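Local structure of phosphoenolpyruvate--glycerone phosphotransferase (Enterococcus faecalis, 3B48) at residues G105-A108 with S109-A113; K53-D56 with T57-A61; Q27-A30 with S31-I34; D85-E88 with E89-K93. The protein probably serves as the phosphoryl-donor subunit (DhaM) of a dihydroxyacetone kinase complex, passing phosphate from phosphoenolpyruvate through histidine residues toward DhaL and dihydroxyacetone. All blocks are in the same frame, centred on the assembly; numbering follows the deposited sequence.

Overall arrangement
All four contacts are local, joining residues a turn or so apart in a fold whose four-stranded parallel sheet is flanked by helices. Interactions 1 and 2 are turns of helices 102-113 and 51-60, each partly buried, on opposite sides of the chain's centre, with their centres about 21 Å apart. Interaction 3 is the loop leaving helix 15-27 and leans on interaction 1, where A30 packs on A110 and I111 and M28 meets F107. Interaction 4, the most exposed, caps the short helix 89-92 and borders interaction 2 through N59, I55 and I58. Backbone bonds dominate the two helices, whereas water bridges appear in interactions 3 and 4.

Interaction 1 (G105-A108 with S109-A113); sequences GAFA and SAITA
From G105 to I111 the backbone keeps the i to i+4 bonds of an alpha helix: S109 N lies 2.7 Å from G105 O with a nearly straight N-H (177°), A110 N reaches A106 O, and I111 N reaches F107 O. The two segments make up most of helix 102-113, which packs against the parallel sheet of the alpha/beta fold. Its inner face is made of small residues. A106 and A110 rest on I8 of strand 6-11, while S109 touches L68 and F70 of strand 66-71, with its OG making a weak hydrogen bond to I122 O in helix 119-127. The methyl CB of A110 also sits 3.3 Å from A106 O, one turn back.

The larger side chains gather on another face. F107 and I111 lie side by side and point the same way, and the F107 ring packs further on L73 of the second subunit, so this turn contributes to the dimer contact. CG of F107 is trans to its own N (chi1 168°), which carries the far end of the ring along the helix to I111. There CB of I111 stands over one face of the ring, and its CG1 lies 4.0 Å from F107 CZ.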
# COMPACT_ATOMS: atom_id res chain seq x y z
N GLY B 105 -1.16 3.27 -6.10
CA GLY B 105 -0.57 4.31 -6.97
C GLY B 105 0.58 3.80 -7.83
O GLY B 105 0.56 3.91 -9.06
N ALA B 106 1.56 3.17 -7.17
CA ALA B 106 2.75 2.65 -7.88
C ALA B 106 2.37 1.63 -8.99
O ALA B 106 2.90 1.68 -10.12
CB ALA B 106 3.71 2.02 -6.87
N PHE B 107 1.45 0.73 -8.66
CA PHE B 107 1.06 -0.32 -9.60
C PHE B 107 0.38 0.34 -10.78
O PHE B 107 0.67 -0.02 -11.93
CB PHE B 107 0.14 -1.39 -8.95
CG PHE B 107 -0.50 -2.33 -9.95
CD1 PHE B 107 0.18 -3.46 -10.43
CD2 PHE B 107 -1.77 -2.06 -10.46
CE1 PHE B 107 -0.39 -4.29 -11.39
CE2 PHE B 107 -2.37 -2.93 -11.40
CZ PHE B 107 -1.66 -4.04 -11.86
N ALA B 108 -0.52 1.29 -10.50
CA ALA B 108 -1.19 2.08 -11.55
C ALA B 108 -0.16 2.87 -12.39
O ALA B 108 -0.17 2.76 -13.63
CB ALA B 108 -2.20 3.00 -10.95
N SER B 109 0.75 3.62 -11.76
CA SER B 109 1.83 4.25 -12.55
C SER B 109 2.56 3.22 -13.41
O SER B 109 2.74 3.44 -14.58
CB SER B 109 2.80 5.05 -11.67
OG SER B 109 2.18 6.25 -11.26
N ALA B 110 2.94 2.08 -12.84
CA ALA B 110 3.73 1.08 -13.57
C ALA B 110 3.01 0.43 -14.75
O ALA B 110 3.60 0.17 -15.80
CB ALA B 110 4.24 -0.00 -12.63
N ILE B 111 1.72 0.14 -14.58
CA ILE B 111 1.02 -0.58 -15.60
C ILE B 111 0.70 0.35 -16.79
O ILE B 111 0.59 -0.12 -17.93
CB ILE B 111 -0.22 -1.37 -15.03
CG1 ILE B 111 -0.12 -2.89 -15.38
CG2 ILE B 111 -1.58 -0.70 -15.38
CD1 ILE B 111 0.40 -3.27 -16.83
N THR B 112 0.58 1.65 -16.52
CA THR B 112 0.22 2.59 -17.59
C THR B 112 1.45 3.11 -18.38
O THR B 112 1.32 3.60 -19.51
CB THR B 112 -0.68 3.76 -17.08
OG1 THR B 112 0.13 4.83 -16.60
CG2 THR B 112 -1.58 3.29 -15.96
N ALA B 113 2.63 3.00 -17.78
CA ALA B 113 3.88 3.24 -18.49
C ALA B 113 4.18 2.14 -19.53
O ALA B 113 4.92 2.36 -20.49
CB ALA B 113 5.02 3.39 -17.50

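Interaction 2 (K53-D56 with T57-A61); sequences KIID and TINEA
T57 meets K53 one turn earlier through both its backbone and its side chain. T57 OG1 donates to K53 O at 2.5 Å and T57 N to the same oxygen at 3.0 Å, approaching from opposite faces of the carbonyl plane. The hydroxyl can do so because it is turned back beside its own N (chi1 -60°). Two donors thus grip one carbonyl inside helix 51-60.

I58 follows with a straight N-H bond to I54 O (177°), and its CG1 presses on that oxygen at 3.1 Å while also meeting I54 CG2. N59 N bonds to I55 O; its side chain runs alongside that of I55, bringing ND2 to 3.6 Å from I55 CG2, whereas OD1 accepts from Q91 NE2. At E60 the backbone N donates to D56 O at 2.7 Å, and the bent side chain folds over the same turn, leaving OE1 3.0 Å from D56 O; two acceptors face each other there, which is probably unfavourable. Repulsion between the carboxylates, with D56 OD1 and E60 OE2 4.7 Å apart, may add to this.

The helix packs on the sheet beside helix 75-84: I54 and I58 cover L9 of strand 6-11, I58 also meets F67 of strand 66-71, and I54 and I55 pack against A83.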
# COMPACT_ATOMS: atom_id res chain seq x y z
N LYS B 53 18.40 8.17 0.73
CA LYS B 53 18.17 7.02 -0.19
C LYS B 53 17.61 7.45 -1.55
O LYS B 53 18.06 6.99 -2.58
CB LYS B 53 17.31 5.93 0.48
CG LYS B 53 18.01 5.33 1.70
CD LYS B 53 17.17 4.29 2.39
CE LYS B 53 17.57 2.88 1.98
NZ LYS B 53 16.61 1.90 2.55
N ILE B 54 16.65 8.39 -1.48
CA ILE B 54 16.07 9.07 -2.63
C ILE B 54 17.12 9.90 -3.36
O ILE B 54 17.32 9.72 -4.56
CB ILE B 54 14.88 9.98 -2.19
CG1 ILE B 54 13.88 9.21 -1.31
CG2 ILE B 54 14.18 10.56 -3.40
CD1 ILE B 54 12.69 10.01 -0.71
N ILE B 55 17.82 10.79 -2.62
CA ILE B 55 18.86 11.64 -3.20
C ILE B 55 19.92 10.80 -3.93
O ILE B 55 20.17 11.02 -5.11
CB ILE B 55 19.58 12.58 -2.15
CG1 ILE B 55 18.60 13.39 -1.28
CG2 ILE B 55 20.63 13.51 -2.84
CD1 ILE B 55 17.69 14.26 -2.04
N ASP B 56 20.57 9.87 -3.22
CA ASP B 56 21.54 8.98 -3.85
C ASP B 56 20.96 8.24 -5.08
O ASP B 56 21.60 8.17 -6.11
CB ASP B 56 22.05 7.96 -2.84
CG ASP B 56 22.97 8.56 -1.79
OD1 ASP B 56 23.68 9.57 -2.06
OD2 ASP B 56 22.99 8.00 -0.67
N THR B 57 19.75 7.71 -4.97
CA THR B 57 19.09 7.05 -6.09
C THR B 57 18.97 7.96 -7.31
O THR B 57 19.40 7.59 -8.40
CB THR B 57 17.72 6.47 -5.67
OG1 THR B 57 17.92 5.52 -4.61
CG2 THR B 57 17.04 5.82 -6.83
N ILE B 58 18.43 9.17 -7.12
CA ILE B 58 18.40 10.17 -8.20
C ILE B 58 19.81 10.55 -8.71
O ILE B 58 20.03 10.67 -9.92
CB ILE B 58 17.69 11.48 -7.78
CG1 ILE B 58 16.33 11.25 -7.10
CG2 ILE B 58 17.73 12.53 -8.92
CD1 ILE B 58 15.36 10.49 -7.85
N ASN B 59 20.75 10.74 -7.81
CA ASN B 59 22.11 11.07 -8.21
C ASN B 59 22.83 9.91 -8.95
O ASN B 59 23.70 10.16 -9.77
CB ASN B 59 22.93 11.57 -7.01
CG ASN B 59 22.80 13.08 -6.80
OD1 ASN B 59 22.62 13.85 -7.76
ND2 ASN B 59 22.93 13.51 -5.56
N GLU B 60 22.45 8.67 -8.66
CA GLU B 60 23.11 7.51 -9.24
C GLU B 60 22.48 7.09 -10.58
O GLU B 60 23.07 6.33 -11.34
CB GLU B 60 23.14 6.33 -8.24
CG GLU B 60 24.29 6.45 -7.23
CD GLU B 60 23.94 5.97 -5.81
OE1 GLU B 60 22.80 5.50 -5.56
OE2 GLU B 60 24.83 6.07 -4.93
N ALA B 61 21.28 7.60 -10.84
CA ALA B 61 20.53 7.33 -12.07
C ALA B 61 20.98 8.24 -13.22
O ALA B 61 21.69 9.23 -13.00
CB ALA B 61 19.03 7.48 -11.82

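Interaction 3 (Q27-A30 with S31-I34); sequences QMNA and SEEI
N29 and E32 meet across the bend that follows helix 15-27, joined by van der Waals contact at the surface. Before that bend Q27 is still helical and, with the selenomethionine M28, faces the second subunit: Q27 packs on L47 and M28 on L73 of that chain. M28 also touches F107 of its own chain.

N29 is where the backbone leaves the helix. Its positive phi (67°), together with two bonds back into the last turn, makes a Schellman motif, the common way of closing the C-terminal end of an alpha helix, and here it redirects the chain toward strand 35-38. The side chain of N29 crosses that of E32 at a slant, with the amide and carboxylate planes 72° apart. One carboxylate oxygen does the touching: E32 OE2 is 3.6 Å from N29 CB. The E32 chain is extended beyond CG (chi2 -180°), and that reach carries OE2 back over the bend, while its CG lies 3.6 Å from N29 O.

A30 turns its methyl inward, against I25 of helix 15-27 and against F107 and I111 of helix 102-113, and its carbonyl faces the next turn. S31 also packs on I25, and on E26. From S31 to I34 the chain makes a type I beta turn, closed by a weak bond from I34 N to S31 O. A water tucked between the loop and helix 102-113 donates to A30 O at 2.9 Å and accepts from E33 N at 3.3 Å.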
# COMPACT_ATOMS: atom_id res chain seq x y z
N GLN B 27 6.82 -9.34 -10.81
CA GLN B 27 6.42 -10.70 -11.05
C GLN B 27 5.10 -10.73 -11.81
O GLN B 27 4.82 -11.66 -12.56
CB GLN B 27 6.34 -11.45 -9.74
CG GLN B 27 6.88 -12.87 -9.79
CD GLN B 27 8.20 -13.03 -10.56
OE1 GLN B 27 8.33 -13.90 -11.42
NE2 GLN B 27 9.19 -12.19 -10.24
N MSE B 28 4.30 -9.68 -11.63
CA MSE B 28 3.08 -9.51 -12.40
C MSE B 28 3.38 -9.06 -13.83
O MSE B 28 2.46 -8.97 -14.66
CB MSE B 28 2.12 -8.53 -11.72
CG MSE B 28 1.41 -9.12 -10.52
SE MSE B 28 0.32 -7.82 -9.58
CE MSE B 28 -1.20 -7.91 -10.84
N ASN B 29 4.66 -8.78 -14.12
CA ASN B 29 5.10 -8.31 -15.44
C ASN B 29 4.58 -6.89 -15.77
O ASN B 29 4.48 -6.49 -16.94
CB ASN B 29 4.72 -9.33 -16.53
CG ASN B 29 5.44 -10.67 -16.37
OD1 ASN B 29 6.65 -10.72 -16.13
ND2 ASN B 29 4.70 -11.76 -16.52
N ALA B 30 4.27 -6.15 -14.72
CA ALA B 30 3.76 -4.79 -14.81
C ALA B 30 4.84 -3.69 -14.87
O ALA B 30 4.51 -2.50 -14.93
CB ALA B 30 2.81 -4.52 -13.64
N SER B 31 6.12 -4.06 -14.85
CA SER B 31 7.14 -3.01 -14.83
C SER B 31 8.21 -3.22 -15.90
O SER B 31 9.41 -2.96 -15.67
CB SER B 31 7.73 -2.84 -13.40
OG SER B 31 8.81 -3.73 -13.15
N GLU B 32 7.75 -3.64 -17.08
CA GLU B 32 8.61 -3.93 -18.22
C GLU B 32 9.09 -2.63 -18.85
O GLU B 32 10.10 -2.61 -19.53
CB GLU B 32 7.90 -4.78 -19.27
CG GLU B 32 7.59 -6.21 -18.82
CD GLU B 32 6.88 -7.05 -19.88
OE1 GLU B 32 6.91 -6.67 -21.09
OE2 GLU B 32 6.29 -8.10 -19.52
N GLU B 33 8.36 -1.54 -18.60
CA GLU B 33 8.74 -0.23 -19.12
C GLU B 33 9.01 0.80 -18.01
O GLU B 33 8.90 1.99 -18.23
CB GLU B 33 7.68 0.29 -20.16
N ILE B 34 9.39 0.34 -16.82
CA ILE B 34 9.68 1.26 -15.72
C ILE B 34 10.62 0.63 -14.70
O ILE B 34 10.57 -0.60 -14.46
CB ILE B 34 8.37 1.79 -15.10
CG1 ILE B 34 8.63 3.01 -14.21
CG2 ILE B 34 7.59 0.66 -14.38
CD1 ILE B 34 7.44 3.94 -14.15
O HOH W 1 5.36 -1.20 -17.33

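Interaction 4 (D85-E88 with E89-K93); sequences DMLE and EDQQK
A helix N-terminus with a side-chain bond to its cap organises this contact: E88 occupies the N-cap position of the short helix 89-92, and Q91, three residues on, bonds to the backbone of the cap. This is half of a capping box: E88 N donates to Q91 OE1 at 2.9 Å (N-H angle 143°), only 15° from the plane of the amide carbonyl, while the E88 carboxylate does not return a bond to Q91 N. Q91 reaches the cap because its CG is turned beside its own N (chi1 -64°) and the chain beyond runs extended. NE2 is also bonded, to helix 51-60, so both ends of the Q91 amide are engaged and its flip is fixed.

E88 O in turn accepts Q92 N at 3.1 Å, in the carbonyl plane, and more weakly Q91 N. L87 crosses Q91 at about a right angle, its CD2 lying 3.5 Å from Q91 OE1, and it packs beyond on I55. Q92 folds back over the preceding loop; its NE2 donates to F84 O and, weakly, to a water that also donates to D85 OD1. A second water accepts from E89 N at 2.8 Å and donates to E88 OE1, so the first N-H of the helix is tied to the cap carboxylate through solvent.

E88 and D90 lie close at this N-terminal end, E88 OE1 being 4.7 Å from D90 OD2, with E89 further off. The dipole of so short a helix may slightly ease their repulsion and perhaps favour their charged forms.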
# COMPACT_ATOMS: atom_id res chain seq x y z
N ASP B 85 13.76 19.49 -1.84
CA ASP B 85 14.52 20.69 -1.51
C ASP B 85 16.05 20.54 -1.50
O ASP B 85 16.78 21.54 -1.50
CB ASP B 85 14.01 21.26 -0.18
CG ASP B 85 12.55 21.76 -0.28
OD1 ASP B 85 12.15 22.26 -1.36
OD2 ASP B 85 11.82 21.67 0.74
N MSE B 86 16.55 19.30 -1.52
CA MSE B 86 18.00 19.01 -1.51
C MSE B 86 18.62 18.87 -2.90
O MSE B 86 19.85 18.88 -3.07
CB MSE B 86 18.29 17.72 -0.70
CG MSE B 86 17.97 17.78 0.79
SE MSE B 86 18.92 19.22 1.69
CE MSE B 86 17.59 20.67 1.68
N LEU B 87 17.77 18.71 -3.90
CA LEU B 87 18.20 18.47 -5.25
C LEU B 87 18.58 19.77 -6.00
O LEU B 87 18.09 20.85 -5.66
CB LEU B 87 17.10 17.72 -6.00
CG LEU B 87 16.74 16.32 -5.50
CD1 LEU B 87 15.44 15.88 -6.12
CD2 LEU B 87 17.85 15.32 -5.79
N GLU B 88 19.43 19.64 -7.01
CA GLU B 88 19.68 20.71 -7.99
C GLU B 88 18.39 21.08 -8.70
O GLU B 88 17.45 20.28 -8.75
CB GLU B 88 20.71 20.25 -9.04
CG GLU B 88 22.12 20.10 -8.56
CD GLU B 88 22.65 21.36 -7.93
OE1 GLU B 88 22.69 22.42 -8.61
OE2 GLU B 88 23.02 21.31 -6.74
N GLU B 89 18.36 22.27 -9.28
CA GLU B 89 17.21 22.80 -10.02
C GLU B 89 16.80 21.94 -11.24
O GLU B 89 15.62 21.70 -11.47
CB GLU B 89 17.55 24.20 -10.50
CG GLU B 89 16.63 25.31 -10.00
CD GLU B 89 17.34 26.67 -9.95
OE1 GLU B 89 18.44 26.80 -10.55
OE2 GLU B 89 16.81 27.61 -9.30
N ASP B 90 17.79 21.52 -12.03
CA ASP B 90 17.54 20.61 -13.15
C ASP B 90 16.82 19.33 -12.69
O ASP B 90 15.96 18.81 -13.40
CB ASP B 90 18.84 20.29 -13.95
CG ASP B 90 20.12 20.19 -13.05
OD1 ASP B 90 20.54 19.06 -12.69
OD2 ASP B 90 20.71 21.25 -12.72
N GLN B 91 17.15 18.87 -11.49
CA GLN B 91 16.64 17.59 -10.94
C GLN B 91 15.21 17.71 -10.40
O GLN B 91 14.44 16.75 -10.48
CB GLN B 91 17.55 17.06 -9.82
CG GLN B 91 18.95 16.69 -10.27
CD GLN B 91 19.87 16.30 -9.11
OE1 GLN B 91 19.91 16.95 -8.07
NE2 GLN B 91 20.64 15.24 -9.31
N GLN B 92 14.88 18.87 -9.85
CA GLN B 92 13.55 19.15 -9.34
C GLN B 92 12.51 19.07 -10.43
O GLN B 92 11.40 18.61 -10.20
CB GLN B 92 13.52 20.51 -8.65
CG GLN B 92 14.07 20.51 -7.20
CD GLN B 92 14.24 21.92 -6.64
OE1 GLN B 92 14.23 22.88 -7.39
NE2 GLN B 92 14.43 22.04 -5.33
N LYS B 93 12.87 19.49 -11.64
CA LYS B 93 11.97 19.50 -12.79
C LYS B 93 11.59 18.07 -13.23
O LYS B 93 10.57 17.83 -13.90
CB LYS B 93 12.60 20.32 -13.94
CG LYS B 93 11.90 20.22 -15.30
CD LYS B 93 12.13 21.45 -16.16
CE LYS B 93 11.22 22.61 -15.73
NZ LYS B 93 11.87 23.92 -16.04
O HOH W 2 13.92 23.96 -2.96
O HOH W 3 20.22 24.20 -8.53